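Phosphate binding protein (Planctomyces limnophilus, PDB 4JWO) probably binds phosphate as a member of the PstS family, within a system that carries phosphate across the cytoplasmic membrane. Local coordinates at residues A193-S197 / G198-Y202; T219-N223 / D224-V228; L227-G230 / V231-S234; Y243-F246 / A247-A250. One frame throughout, in Å; residues are numbered along the deposited sequence. Where two conformers were deposited one is given.

Contact 1: A193-S197 / G198-Y202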
ATOM      1  N   ALA A 193      -9.729   8.886  -1.848  1.00 14.38           N
ATOM      2  CA  ALA A 193     -10.262   7.544  -1.711  1.00 14.41           C
ATOM      3  C   ALA A 193     -11.418   7.480  -0.734  1.00 16.85           C
ATOM      4  O   ALA A 193     -11.558   8.331   0.143  1.00 16.37           O
ATOM      5  CB  ALA A 193      -9.156   6.596  -1.262  1.00 16.89           C
ATOM      6  N   ASP A 194     -12.245   6.461  -0.898  1.00 15.48           N
ATOM      7  CA  ASP A 194     -13.301   6.172   0.062  1.00 16.65           C
ATOM      8  C   ASP A 194     -12.701   5.737   1.402  1.00 17.79           C
ATOM      9  O   ASP A 194     -11.644   5.102   1.452  1.00 18.36           O
ATOM     10  CB  ASP A 194     -14.211   5.053  -0.465  1.00 18.65           C
ATOM     11  CG  ASP A 194     -15.241   5.544  -1.449  1.00 23.34           C
ATOM     12  OD1 ASP A 194     -15.212   6.737  -1.809  1.00 22.26           O
ATOM     13  OD2 ASP A 194     -16.092   4.722  -1.865  1.00 23.03           O
ATOM     14  N   THR A 195     -13.396   6.083   2.482  1.00 16.13           N
ATOM     15  CA  THR A 195     -12.969   5.708   3.830  1.00 17.54           C
ATOM     16  C   THR A 195     -12.666   4.215   3.963  1.00 23.03           C
ATOM     17  O   THR A 195     -13.430   3.362   3.491  1.00 23.03           O
ATOM     18  CB  THR A 195     -14.045   6.056   4.855  1.00 21.72           C
ATOM     19  OG1 THR A 195     -14.506   7.392   4.642  1.00 21.16           O
ATOM     20  CG2 THR A 195     -13.499   5.928   6.277  1.00 23.66           C
ATOM     21  N   ALA A 196     -11.544   3.912   4.611  1.00 19.48           N
ATOM     22  CA  ALA A 196     -11.219   2.554   5.034  1.00 26.98           C
ATOM     23  C   ALA A 196     -10.851   1.623   3.880  1.00 28.35           C
ATOM     24  O   ALA A 196     -10.659   0.414   4.108  1.00 25.87           O
ATOM     25  CB  ALA A 196     -12.343   1.948   5.904  1.00 32.09           C
ATOM     26  N   SER A 197     -10.751   2.184   2.662  1.00 20.67           N
ATOM     27  CA  SER A 197     -10.132   1.508   1.523  1.00 18.57           C
ATOM     28  C   SER A 197      -8.629   1.451   1.790  1.00 16.16           C
ATOM     29  O   SER A 197      -8.138   2.155   2.663  1.00 16.69           O
ATOM     30  CB  SER A 197     -10.376   2.281   0.227  1.00 18.51           C
ATOM     31  OG  SER A 197      -9.684   3.533   0.219  1.00 16.04           O
ATOM     32  N   GLY A 198      -7.909   0.596   1.070  1.00 15.56           N
ATOM     33  CA  GLY A 198      -6.465   0.507   1.222  1.00 15.73           C
ATOM     34  C   GLY A 198      -5.751   1.810   0.913  1.00 14.68           C
ATOM     35  O   GLY A 198      -4.820   2.213   1.622  1.00 16.74           O
ATOM     36  N   THR A 199      -6.163   2.468  -0.166  1.00 14.17           N
ATOM     37  CA  THR A 199      -5.567   3.733  -0.549  1.00 12.94           C
ATOM     38  C   THR A 199      -5.751   4.789   0.549  1.00 13.64           C
ATOM     39  O   THR A 199      -4.800   5.496   0.911  1.00 14.47           O
ATOM     40  CB  THR A 199      -6.168   4.209  -1.874  1.00 14.84           C
ATOM     41  OG1 THR A 199      -5.923   3.211  -2.877  1.00 18.64           O
ATOM     42  CG2 THR A 199      -5.541   5.509  -2.307  1.00 17.27           C
ATOM     43  N   PHE A 200      -6.967   4.876   1.081  1.00 14.33           N
ATOM     44  CA  PHE A 200      -7.257   5.771   2.203  1.00 14.38           C
ATOM     45  C   PHE A 200      -6.376   5.464   3.399  1.00 15.58           C
ATOM     46  O   PHE A 200      -5.766   6.368   3.979  1.00 15.95           O
ATOM     47  CB  PHE A 200      -8.727   5.628   2.612  1.00 13.76           C
ATOM     48  CG  PHE A 200      -9.140   6.503   3.764  1.00 14.09           C
ATOM     49  CD1 PHE A 200      -9.651   7.773   3.534  1.00 15.05           C
ATOM     50  CD2 PHE A 200      -9.056   6.039   5.064  1.00 15.51           C
ATOM     51  CE1 PHE A 200     -10.063   8.573   4.598  1.00 15.63           C
ATOM     52  CE2 PHE A 200      -9.459   6.840   6.138  1.00 16.25           C
ATOM     53  CZ  PHE A 200      -9.954   8.115   5.884  1.00 17.03           C
ATOM     54  N   ASP A 201      -6.324   4.191   3.781  1.00 13.97           N
ATOM     55  CA  ASP A 201      -5.529   3.764   4.933  1.00 14.69           C
ATOM     56  C   ASP A 201      -4.063   4.148   4.772  1.00 15.46           C
ATOM     57  O   ASP A 201      -3.436   4.628   5.717  1.00 18.82           O
ATOM     58  CB  ASP A 201      -5.666   2.256   5.168  1.00 16.66           C
ATOM     59  CG  ASP A 201      -7.007   1.882   5.771  1.00 18.32           C
ATOM     60  OD1 ASP A 201      -7.761   2.800   6.166  1.00 19.40           O
ATOM     61  OD2 ASP A 201      -7.300   0.667   5.860  1.00 23.13           O
ATOM     62  N   TYR A 202      -3.511   3.951   3.577  1.00 16.44           N
ATOM     63  CA  TYR A 202      -2.099   4.272   3.348  1.00 13.82           C
ATOM     64  C   TYR A 202      -1.868   5.785   3.410  1.00 14.87           C
ATOM     65  O   TYR A 202      -1.023   6.263   4.176  1.00 16.96           O
ATOM     66  CB  TYR A 202      -1.656   3.685   1.993  1.00 13.47           C
ATOM     67  CG  TYR A 202      -0.195   3.876   1.616  1.00 14.10           C
ATOM     68  CD1 TYR A 202       0.728   4.416   2.512  1.00 16.10           C
ATOM     69  CD2 TYR A 202       0.255   3.513   0.351  1.00 18.03           C
ATOM     70  CE1 TYR A 202       2.063   4.594   2.150  1.00 18.74           C
ATOM     71  CE2 TYR A 202       1.582   3.687  -0.015  1.00 16.45           C
ATOM     72  CZ  TYR A 202       2.478   4.221   0.884  1.00 16.47           C
ATOM     73  OH  TYR A 202       3.804   4.397   0.536  1.00 16.84           O
TER

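Contact 2: T219-N223 / D224-V228. With SO4 (sulfate ion), chain C.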
ATOM      1  N   THR A 219     -14.320  15.197  -2.033  1.00 17.30           N
ATOM      2  CA  THR A 219     -14.988  14.322  -2.978  1.00 17.49           C
ATOM      3  C   THR A 219     -14.308  12.963  -2.944  1.00 15.60           C
ATOM      4  O   THR A 219     -13.171  12.804  -3.398  1.00 14.16           O
ATOM      5  CB  THR A 219     -14.966  14.922  -4.384  1.00 15.79           C
ATOM      6  OG1 THR A 219     -15.731  16.136  -4.385  1.00 19.81           O
ATOM      7  CG2 THR A 219     -15.581  13.958  -5.383  1.00 17.82           C
ATOM      8  N   ALA A 220     -15.003  11.993  -2.361  1.00 18.98           N
ATOM      9  CA  ALA A 220     -14.480  10.639  -2.222  1.00 14.46           C
ATOM     10  C   ALA A 220     -15.176   9.725  -3.201  1.00 15.08           C
ATOM     11  O   ALA A 220     -16.385   9.767  -3.337  1.00 20.73           O
ATOM     12  CB  ALA A 220     -14.712  10.131  -0.813  1.00 17.79           C
ATOM     13  N   ASN A 221     -14.403   8.904  -3.896  1.00 16.72           N
ATOM     14  CA  ASN A 221     -15.007   7.912  -4.773  1.00 16.99           C
ATOM     15  C   ASN A 221     -14.171   6.647  -4.836  1.00 15.94           C
ATOM     16  O   ASN A 221     -12.943   6.699  -4.786  1.00 19.24           O
ATOM     17  CB  ASN A 221     -15.223   8.474  -6.187  1.00 18.49           C
ATOM     18  CG  ASN A 221     -16.358   7.773  -6.917  1.00 16.63           C
ATOM     19  OD1 ASN A 221     -16.227   6.625  -7.334  1.00 19.13           O
ATOM     20  ND2 ASN A 221     -17.493   8.454  -7.051  1.00 22.73           N
ATOM     21  N   SER A 222     -14.853   5.511  -4.940  1.00 17.78           N
ATOM     22  CA  SER A 222     -14.166   4.240  -5.079  1.00 17.74           C
ATOM     23  C   SER A 222     -13.609   4.054  -6.468  1.00 19.01           C
ATOM     24  O   SER A 222     -12.724   3.231  -6.680  1.00 20.03           O
ATOM     25  CB  SER A 222     -15.104   3.078  -4.768  1.00 18.39           C
ATOM     26  OG  SER A 222     -16.199   3.033  -5.675  1.00 21.67           O
ATOM     27  N   ASN A 223     -14.144   4.821  -7.415  1.00 18.15           N
ATOM     28  CA  ASN A 223     -13.738   4.703  -8.809  1.00 17.34           C
ATOM     29  C   ASN A 223     -12.674   5.749  -9.094  1.00 15.73           C
ATOM     30  O   ASN A 223     -12.973   6.930  -9.185  1.00 16.95           O
ATOM     31  CB  ASN A 223     -14.955   4.911  -9.704  1.00 16.21           C
ATOM     32  CG  ASN A 223     -14.652   4.690 -11.171  1.00 16.46           C
ATOM     33  OD1 ASN A 223     -13.493   4.758 -11.585  1.00 17.88           O
ATOM     34  ND2 ASN A 223     -15.692   4.439 -11.969  1.00 18.25           N
ATOM     35  N   ASP A 224     -11.427   5.313  -9.214  1.00 17.91           N
ATOM     36  CA  ASP A 224     -10.321   6.253  -9.369  1.00 18.38           C
ATOM     37  C   ASP A 224     -10.421   6.999 -10.697  1.00 15.65           C
ATOM     38  O   ASP A 224      -9.854   8.081 -10.853  1.00 18.20           O
ATOM     39  CB  ASP A 224      -8.969   5.540  -9.245  1.00 16.67           C
ATOM     40  CG  ASP A 224      -8.617   5.179  -7.809  1.00 18.48           C
ATOM     41  OD1 ASP A 224      -9.294   5.643  -6.874  1.00 23.28           O
ATOM     42  OD2 ASP A 224      -7.613   4.458  -7.627  1.00 26.23           O
ATOM     43  N   ASN A 225     -11.152   6.439 -11.654  1.00 16.88           N
ATOM     44  CA  ASN A 225     -11.316   7.118 -12.935  1.00 17.10           C
ATOM     45  C   ASN A 225     -12.169   8.371 -12.785  1.00 20.46           C
ATOM     46  O   ASN A 225     -11.997   9.342 -13.527  1.00 20.59           O
ATOM     47  CB  ASN A 225     -11.966   6.197 -13.973  1.00 19.85           C
ATOM     48  CG  ASN A 225     -11.238   4.881 -14.126  1.00 24.04           C
ATOM     49  OD1 ASN A 225     -11.780   3.813 -13.804  1.00 29.91           O
ATOM     50  ND2 ASN A 225     -10.016   4.942 -14.626  1.00 19.45           N
ATOM     51  N   ILE A 226     -13.105   8.334 -11.841  1.00 17.56           N
ATOM     52  CA  ILE A 226     -13.926   9.498 -11.518  1.00 15.89           C
ATOM     53  C   ILE A 226     -13.086  10.568 -10.820  1.00 17.85           C
ATOM     54  O   ILE A 226     -13.254  11.762 -11.079  1.00 19.71           O
ATOM     55  CB  ILE A 226     -15.155   9.085 -10.661  1.00 17.25           C
ATOM     56  CG1 ILE A 226     -16.108   8.258 -11.524  1.00 19.70           C
ATOM     57  CG2 ILE A 226     -15.865  10.314 -10.079  1.00 21.80           C
ATOM     58  CD1 ILE A 226     -17.331   7.768 -10.790  1.00 18.73           C
ATOM     59  N   LEU A 227     -12.183  10.146  -9.937  1.00 16.73           N
ATOM     60  CA  LEU A 227     -11.276  11.094  -9.283  1.00 14.77           C
ATOM     61  C   LEU A 227     -10.357  11.769 -10.301  1.00 16.89           C
ATOM     62  O   LEU A 227     -10.132  12.980 -10.228  1.00 16.06           O
ATOM     63  CB  LEU A 227     -10.443  10.406  -8.202  1.00 15.17           C
ATOM     64  CG  LEU A 227     -11.226   9.712  -7.087  1.00 15.68           C
ATOM     65  CD1 LEU A 227     -10.234   9.081  -6.114  1.00 16.55           C
ATOM     66  CD2 LEU A 227     -12.145  10.707  -6.363  1.00 16.24           C
ATOM     67  N   VAL A 228      -9.820  10.986 -11.236  1.00 17.07           N
ATOM     68  CA  VAL A 228      -9.001  11.541 -12.316  1.00 16.34           C
ATOM     69  C   VAL A 228      -9.757  12.643 -13.039  1.00 16.34           C
ATOM     70  O   VAL A 228      -9.224  13.740 -13.231  1.00 19.05           O
ATOM     71  CB  VAL A 228      -8.559  10.439 -13.324  1.00 14.65           C
ATOM     72  CG1 VAL A 228      -7.968  11.047 -14.598  1.00 20.44           C
ATOM     73  CG2 VAL A 228      -7.566   9.492 -12.663  1.00 18.10           C
TER
HETATM   74  S   SO4 C 402     -18.767   4.971  -3.987  1.00 37.30           S
HETATM   75  O1  SO4 C 402     -19.782   5.841  -4.582  1.00 36.16           O
HETATM   76  O2  SO4 C 402     -17.472   5.634  -3.981  1.00 25.36           O
HETATM   77  O3  SO4 C 402     -19.156   4.694  -2.601  1.00 48.94           O
HETATM   78  O4  SO4 C 402     -18.647   3.697  -4.708  1.00 26.92           O
HETATM   79  O   HOH W   1     -10.618   5.495  -4.515  1.00 34.72           O

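Contact 3: L227-G230 / V231-S234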
ATOM      1  N   LEU A 227     -12.183  10.146  -9.937  1.00 16.73           N
ATOM      2  CA  LEU A 227     -11.276  11.094  -9.283  1.00 14.77           C
ATOM      3  C   LEU A 227     -10.357  11.769 -10.301  1.00 16.89           C
ATOM      4  O   LEU A 227     -10.132  12.980 -10.228  1.00 16.06           O
ATOM      5  CB  LEU A 227     -10.443  10.406  -8.202  1.00 15.17           C
ATOM      6  CG  LEU A 227     -11.226   9.712  -7.087  1.00 15.68           C
ATOM      7  CD1 LEU A 227     -10.234   9.081  -6.114  1.00 16.55           C
ATOM      8  CD2 LEU A 227     -12.145  10.707  -6.363  1.00 16.24           C
ATOM      9  N   VAL A 228      -9.820  10.986 -11.236  1.00 17.07           N
ATOM     10  CA  VAL A 228      -9.001  11.541 -12.316  1.00 16.34           C
ATOM     11  C   VAL A 228      -9.757  12.643 -13.039  1.00 16.34           C
ATOM     12  O   VAL A 228      -9.224  13.740 -13.231  1.00 19.05           O
ATOM     13  CB  VAL A 228      -8.559  10.439 -13.324  1.00 14.65           C
ATOM     14  CG1 VAL A 228      -7.968  11.047 -14.598  1.00 20.44           C
ATOM     15  CG2 VAL A 228      -7.566   9.492 -12.663  1.00 18.10           C
ATOM     16  N   GLN A 229     -11.002  12.365 -13.438  1.00 16.85           N
ATOM     17  CA  GLN A 229     -11.806  13.336 -14.172  1.00 18.82           C
ATOM     18  C   GLN A 229     -12.071  14.579 -13.327  1.00 17.00           C
ATOM     19  O   GLN A 229     -12.106  15.694 -13.839  1.00 19.91           O
ATOM     20  CB  GLN A 229     -13.131  12.710 -14.636  1.00 21.01           C
ATOM     21  CG  GLN A 229     -13.927  13.584 -15.582  1.00 21.17           C
ATOM     22  CD  GLN A 229     -13.216  13.789 -16.905  1.00 23.96           C
ATOM     23  OE1 GLN A 229     -12.597  12.865 -17.444  1.00 29.96           O
ATOM     24  NE2 GLN A 229     -13.290  15.005 -17.431  1.00 32.29           N
ATOM     25  N   GLY A 230     -12.246  14.378 -12.023  1.00 17.75           N
ATOM     26  CA  GLY A 230     -12.441  15.481 -11.099  1.00 17.88           C
ATOM     27  C   GLY A 230     -11.263  16.432 -11.102  1.00 16.88           C
ATOM     28  O   GLY A 230     -11.425  17.653 -11.175  1.00 21.18           O
ATOM     29  N   VAL A 231     -10.060  15.872 -11.023  1.00 18.52           N
ATOM     30  CA  VAL A 231      -8.853  16.682 -11.073  1.00 18.76           C
ATOM     31  C   VAL A 231      -8.697  17.376 -12.424  1.00 18.69           C
ATOM     32  O   VAL A 231      -8.343  18.555 -12.486  1.00 19.84           O
ATOM     33  CB  VAL A 231      -7.614  15.834 -10.729  1.00 16.33           C
ATOM     34  CG1 VAL A 231      -6.331  16.649 -10.924  1.00 19.61           C
ATOM     35  CG2 VAL A 231      -7.745  15.321  -9.298  1.00 17.91           C
ATOM     36  N   VAL A 232      -8.968  16.660 -13.516  1.00 17.08           N
ATOM     37  CA  VAL A 232      -8.947  17.263 -14.843  1.00 18.80           C
ATOM     38  C   VAL A 232      -9.877  18.482 -14.967  1.00 20.47           C
ATOM     39  O   VAL A 232      -9.534  19.482 -15.600  1.00 22.97           O
ATOM     40  CB  VAL A 232      -9.313  16.219 -15.937  1.00 23.05           C
ATOM     41  CG1 VAL A 232      -9.403  16.867 -17.314  1.00 25.73           C
ATOM     42  CG2 VAL A 232      -8.301  15.077 -15.932  1.00 23.78           C
ATOM     43  N   ASP A 233     -11.038  18.401 -14.319  1.00 22.25           N
ATOM     44  CA  ASP A 233     -12.098  19.396 -14.482  1.00 23.69           C
ATOM     45  C   ASP A 233     -11.989  20.614 -13.559  1.00 23.81           C
ATOM     46  O   ASP A 233     -12.697  21.599 -13.752  1.00 29.62           O
ATOM     47  CB  ASP A 233     -13.466  18.740 -14.259  1.00 23.13           C
ATOM     48  CG  ASP A 233     -13.918  17.912 -15.437  1.00 30.87           C
ATOM     49  OD1 ASP A 233     -13.402  18.125 -16.552  1.00 34.25           O
ATOM     50  OD2 ASP A 233     -14.809  17.057 -15.242  1.00 34.18           O
ATOM     51  N   SER A 234     -11.115  20.555 -12.563  1.00 21.94           N
ATOM     52  CA  SER A 234     -10.992  21.652 -11.603  0.53 23.24           C
ATOM     53  C   SER A 234      -9.568  22.176 -11.518  1.00 21.65           C
ATOM     54  O   SER A 234      -8.654  21.459 -11.108  1.00 21.24           O
ATOM     55  CB  SER A 234     -11.454  21.222 -10.211  0.53 29.36           C
ATOM     56  OG  SER A 234     -11.224  22.267  -9.284  0.53 32.76           O
TER

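Contact 4: Y243-F246 / A247-A250. With FMT (formic acid), chain E; SO4 (sulfate ion), chain D.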
ATOM      1  N   TYR A 243      -0.711   4.940  -7.898  1.00 15.99           N
ATOM      2  CA  TYR A 243       0.173   5.354  -8.981  1.00 16.72           C
ATOM      3  C   TYR A 243      -0.304   4.894 -10.364  1.00 16.95           C
ATOM      4  O   TYR A 243      -0.150   5.622 -11.356  1.00 16.92           O
ATOM      5  CB  TYR A 243       1.601   4.866  -8.702  1.00 18.65           C
ATOM      6  CG  TYR A 243       2.537   5.118  -9.850  1.00 17.01           C
ATOM      7  CD1 TYR A 243       3.141   6.356 -10.020  1.00 20.17           C
ATOM      8  CD2 TYR A 243       2.801   4.120 -10.787  1.00 20.08           C
ATOM      9  CE1 TYR A 243       3.992   6.589 -11.095  1.00 21.76           C
ATOM     10  CE2 TYR A 243       3.647   4.351 -11.855  1.00 21.25           C
ATOM     11  CZ  TYR A 243       4.235   5.581 -12.000  1.00 24.14           C
ATOM     12  OH  TYR A 243       5.071   5.807 -13.072  1.00 26.31           O
ATOM     13  N   ALA A 244      -0.881   3.695 -10.437  1.00 17.60           N
ATOM     14  CA  ALA A 244      -1.298   3.141 -11.725  1.00 17.51           C
ATOM     15  C   ALA A 244      -2.289   4.058 -12.410  1.00 21.63           C
ATOM     16  O   ALA A 244      -2.254   4.220 -13.627  1.00 20.09           O
ATOM     17  CB  ALA A 244      -1.889   1.739 -11.554  1.00 21.96           C
ATOM     18  N   TYR A 245      -3.163   4.684 -11.628  1.00 17.44           N
ATOM     19  CA  TYR A 245      -4.155   5.579 -12.205  1.00 15.15           C
ATOM     20  C   TYR A 245      -3.553   6.922 -12.623  1.00 20.82           C
ATOM     21  O   TYR A 245      -4.041   7.556 -13.546  1.00 20.73           O
ATOM     22  CB  TYR A 245      -5.355   5.739 -11.250  1.00 17.76           C
ATOM     23  CG  TYR A 245      -6.253   4.515 -11.233  1.00 19.91           C
ATOM     24  CD1 TYR A 245      -7.243   4.353 -12.194  1.00 23.18           C
ATOM     25  CD2 TYR A 245      -6.111   3.525 -10.264  1.00 24.16           C
ATOM     26  CE1 TYR A 245      -8.072   3.236 -12.197  1.00 27.33           C
ATOM     27  CE2 TYR A 245      -6.943   2.403 -10.258  1.00 20.82           C
ATOM     28  CZ  TYR A 245      -7.918   2.269 -11.231  1.00 29.92           C
ATOM     29  OH  TYR A 245      -8.751   1.167 -11.244  1.00 31.23           O
ATOM     30  N   PHE A 246      -2.469   7.346 -11.978  1.00 18.02           N
ATOM     31  CA  PHE A 246      -1.744   8.497 -12.502  1.00 17.39           C
ATOM     32  C   PHE A 246      -1.043   8.136 -13.810  1.00 19.33           C
ATOM     33  O   PHE A 246      -1.151   8.863 -14.807  1.00 18.49           O
ATOM     34  CB  PHE A 246      -0.702   9.052 -11.516  1.00 16.48           C
ATOM     35  CG  PHE A 246       0.291   9.975 -12.179  1.00 15.11           C
ATOM     36  CD1 PHE A 246      -0.085  11.259 -12.573  1.00 15.92           C
ATOM     37  CD2 PHE A 246       1.583   9.542 -12.470  1.00 19.94           C
ATOM     38  CE1 PHE A 246       0.813  12.096 -13.225  1.00 23.10           C
ATOM     39  CE2 PHE A 246       2.478  10.378 -13.128  1.00 23.37           C
ATOM     40  CZ  PHE A 246       2.097  11.651 -13.499  1.00 26.80           C
ATOM     41  N   ALA A 247      -0.318   7.019 -13.796  1.00 18.88           N
ATOM     42  CA  ALA A 247       0.558   6.666 -14.909  1.00 17.91           C
ATOM     43  C   ALA A 247      -0.202   6.569 -16.217  1.00 21.66           C
ATOM     44  O   ALA A 247       0.280   7.002 -17.266  1.00 26.12           O
ATOM     45  CB  ALA A 247       1.293   5.356 -14.622  1.00 20.30           C
ATOM     46  N   GLU A 248      -1.413   6.037 -16.158  1.00 21.50           N
ATOM     47  CA  GLU A 248      -2.160   5.812 -17.388  1.00 24.61           C
ATOM     48  C   GLU A 248      -2.884   7.073 -17.841  1.00 23.13           C
ATOM     49  O   GLU A 248      -3.447   7.115 -18.935  1.00 27.48           O
ATOM     50  CB  GLU A 248      -3.155   4.677 -17.200  1.00 27.94           C
ATOM     51  CG  GLU A 248      -4.251   5.031 -16.250  1.00 26.82           C
ATOM     52  CD  GLU A 248      -5.180   3.874 -15.961  1.00 48.67           C
ATOM     53  OE1 GLU A 248      -6.356   4.136 -15.633  1.00 42.81           O
ATOM     54  OE2 GLU A 248      -4.734   2.710 -16.046  1.00 56.35           O
ATOM     55  N   ASN A 249      -2.853   8.103 -16.998  1.00 20.79           N
ATOM     56  CA  ASN A 249      -3.465   9.385 -17.319  1.00 21.19           C
ATOM     57  C   ASN A 249      -2.465  10.535 -17.242  1.00 24.01           C
ATOM     58  O   ASN A 249      -2.850  11.684 -17.042  1.00 23.86           O
ATOM     59  CB  ASN A 249      -4.629   9.653 -16.366  1.00 25.16           C
ATOM     60  CG  ASN A 249      -5.788   8.709 -16.588  1.00 25.43           C
ATOM     61  OD1 ASN A 249      -6.477   8.785 -17.608  1.00 28.87           O
ATOM     62  ND2 ASN A 249      -6.019   7.816 -15.630  1.00 22.09           N
ATOM     63  N   ALA A 250      -1.181  10.226 -17.416  1.00 23.59           N
ATOM     64  CA  ALA A 250      -0.117  11.197 -17.151  1.00 22.18           C
ATOM     65  C   ALA A 250      -0.186  12.463 -18.006  1.00 22.78           C
ATOM     66  O   ALA A 250       0.239  13.532 -17.572  1.00 26.88           O
ATOM     67  CB  ALA A 250       1.257  10.535 -17.277  1.00 24.79           C
TER
HETATM   68  C   FMT E 404       4.816   3.507 -15.130  1.00 57.47           C
HETATM   69  O1  FMT E 404       4.987   4.685 -15.445  1.00 56.02           O
HETATM   70  O2  FMT E 404       3.804   2.856 -15.387  1.00 61.90           O
HETATM   71  S   SO4 D 403      -9.654  -0.073 -14.422  1.00 33.30           S
HETATM   72  O1  SO4 D 403     -10.582  -0.333 -15.529  1.00 41.24           O
HETATM   73  O2  SO4 D 403      -8.329   0.224 -14.963  1.00 34.34           O
HETATM   74  O3  SO4 D 403     -10.100   1.089 -13.646  1.00 29.85           O
HETATM   75  O4  SO4 D 403      -9.618  -1.270 -13.578  1.00 30.04           O

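Contact 1: A193-S197 / G198-Y202
Ser197 and Phe200 carry this contact, in which a loop folds back on the first turn of the helix it leads into. Ser197 OG takes the backbone N-H of Phe200 at 3.2 Å, with an N-H...O angle of 162°. The same hydroxyl donates to Asp194 O at 2.8 Å, in the plane of that carbonyl, so one oxygen joins the helix end to the loop before it. With OG lying between backbone N and carbonyl carbon (chi1 68°), Ser197 turns its hydroxyl toward the N-H of Phe200. Its own carbonyl opens the regular helical pattern, Asp201 N to Ser197 O being 2.9 Å.

Phe200 sends its ring back across the loop. Thr195 CA sits 3.9 Å from the ring centroid, 11° off the normal, a CH-pi contact over one face, while CG2 of Thr195 runs alongside the ring. Nearer the backbone, Ala193 CB packs against Phe200 CB at 4.0 Å and also touches Thr199.

Asp194 to Ser197 form a type II beta turn, with Ala196 at positive phi, and this turn sets both the hydroxyl and Thr195 in place. Further out, Tyr240 of strand 237-242 packs on Ala193, Thr199 and Phe200, and the carboxylate of Asp201 is hydrogen-bonded by Ser69 OG. A serine that takes the N-H three residues on is a classical helix N-cap; here it starts helix 198-208 after strand 189-192 and the intervening turn, a strand-to-helix junction of the alpha/beta fold of periplasmic-type binding proteins.

Contact 2: T219-N223 / D224-V228
Asn223 O faces the first turn of helix 224-233 and receives two weak backbone bonds, from Ile226 N at 3.0 Å and from Leu227 N at 3.4 Å, as the extended chain turns into the helix. The side chain of Asn223 caps that turn: OD1 accepts from Asn225 N at 2.9 Å, the donor tilted 29° from the plane of the amide carbonyl. CG stands opposite the backbone N (chi1 -175°), which swings the amide over the helix start and across Ile226 at about a right angle.

Asn221 fixes the N-H of Asn223 itself: Asn221 OD1 accepts Asn223 N at 2.8 Å, in plane and on a lone pair, forming an Asx turn. Ile226 CD1 lies against this amide, 3.8 Å from Asn221 OD1, and Leu227 CD2 reaches Asn221 CB at 3.8 Å. A water donates both to Asn221 O and to Asp224 OD1, bridging the loop and the helix. Ser222 points away from the helix and grips a sulfate, probably from the crystallisation liquor, with its backbone N to O2 and its OG to O4, the latter 2.7 Å long.

Thr219 and Asn221 make backbone bonds to strand 189-192, and Leu227 packs on Phe191 of that strand and Phe241 of strand 237-242. Asp224 meets Phe241 as well as Tyr245, so the capped end touches both strand 237-242 and helix 243-247.

Contact 3: L227-G230 / V231-S234
Backbone bonds from Val231 and Val232 to the preceding turn define this last part of helix 224-233. Val231 N reaches Leu227 O at 3.0 Å and Val232 N reaches Val228 O at 2.9 Å, both nearly straight and within normal alpha-helical geometry. At Asp233 the pattern slackens: its N-H bonds to Gln229 O at 2.9 Å with a more bent angle of 136°, and shares itself weakly with Gly230 O. Ser234 N follows with a weak bond to Val231 O, and at Ser234 the backbone is extended and has already left the helix. The carbonyl of Val231 also accepts a hydrogen bond from Asn149 ND2, outside the helix.

The polar side-chain interaction lies on the exposed flank, one turn apart. Gln229 NE2 makes two weak hydrogen bonds to the carboxylate of Asp233, 3.2 Å to OD1 and 3.4 Å to OD2. The glutamine leaves the helix with CG opposite its backbone N, then bends at chi2 (66°), which brings the amide round to the aspartate. Amide and carboxylate planes are 60° apart, so the two groups are not coplanar.

Apolar contacts are fewer. Val228 CG1 and Val232 CG2 approach to 4.3 Å. Val231 turns to the sheet and packs on Phe191 of strand 189-192. These features are those of an amphipathic helix in an alpha/beta fold, unwinding at its C-terminal end before strand 237-242.

Contact 4: Y243-F246 / A247-A250
Asn249 folds back on the end of helix 243-247, its ND2 donating to Tyr245 O at 2.9 Å. The bond is nearly straight, 167° at the hydrogen, and lies in the carbonyl plane with the acceptor close to the amide plane. CG opposite the carbonyl carbon (chi1 -68°) directs the amide to that helix end. Asn249 N donates to Phe246 O, coming from above the carbonyl plane, within a chain that turns from Ala247 to Ala250 as a type I beta turn.

The aromatic rings diverge. Phe246 leaves with CG opposite its backbone N (chi1 164°), and Ala250 CB covers one face of the ring, 4.0 Å from CZ. Tyr243 extends past Ala247 CB, with CE2 at 3.8 Å, and its OH donates to a formic acid molecule. Tyr245 runs beside Glu248, CD1 to OE1 being 3.6 Å, and donates from OH to a sulfate that Lys320 NZ also binds. Lys320 further makes a cation-pi contact with the Tyr245 ring.

Two carbonyls at the helix end thus gain donors from Asn249, one from its side chain and one from its backbone, while the tyrosine hydroxyls bind molecules probably from the crystallisation liquor, implying no physiological role.

Along the chain the four contacts come in order, all within one PBP superfamily range. Contact 1 starts helix 198-208; contacts 2 and 3 share Leu227 and Val228 and describe the start and end of helix 224-233, their centres 9 Å apart; contact 4 closes helix 243-247. Strand 189-192 leads into contact 1 and pairs with strand 219-220 of contact 2, so Asp194 OD1 comes 3.1 Å from Asn221 N. Contact 4 lies about 13 Å, centre to centre, from contacts 2 and 3, and meets both through Val228 and Asn249. These successive helix boundaries pack against the mixed sheet, contacts 2 and 3 on strands 189-192 and 237-242, contact 4 on strand 134-148.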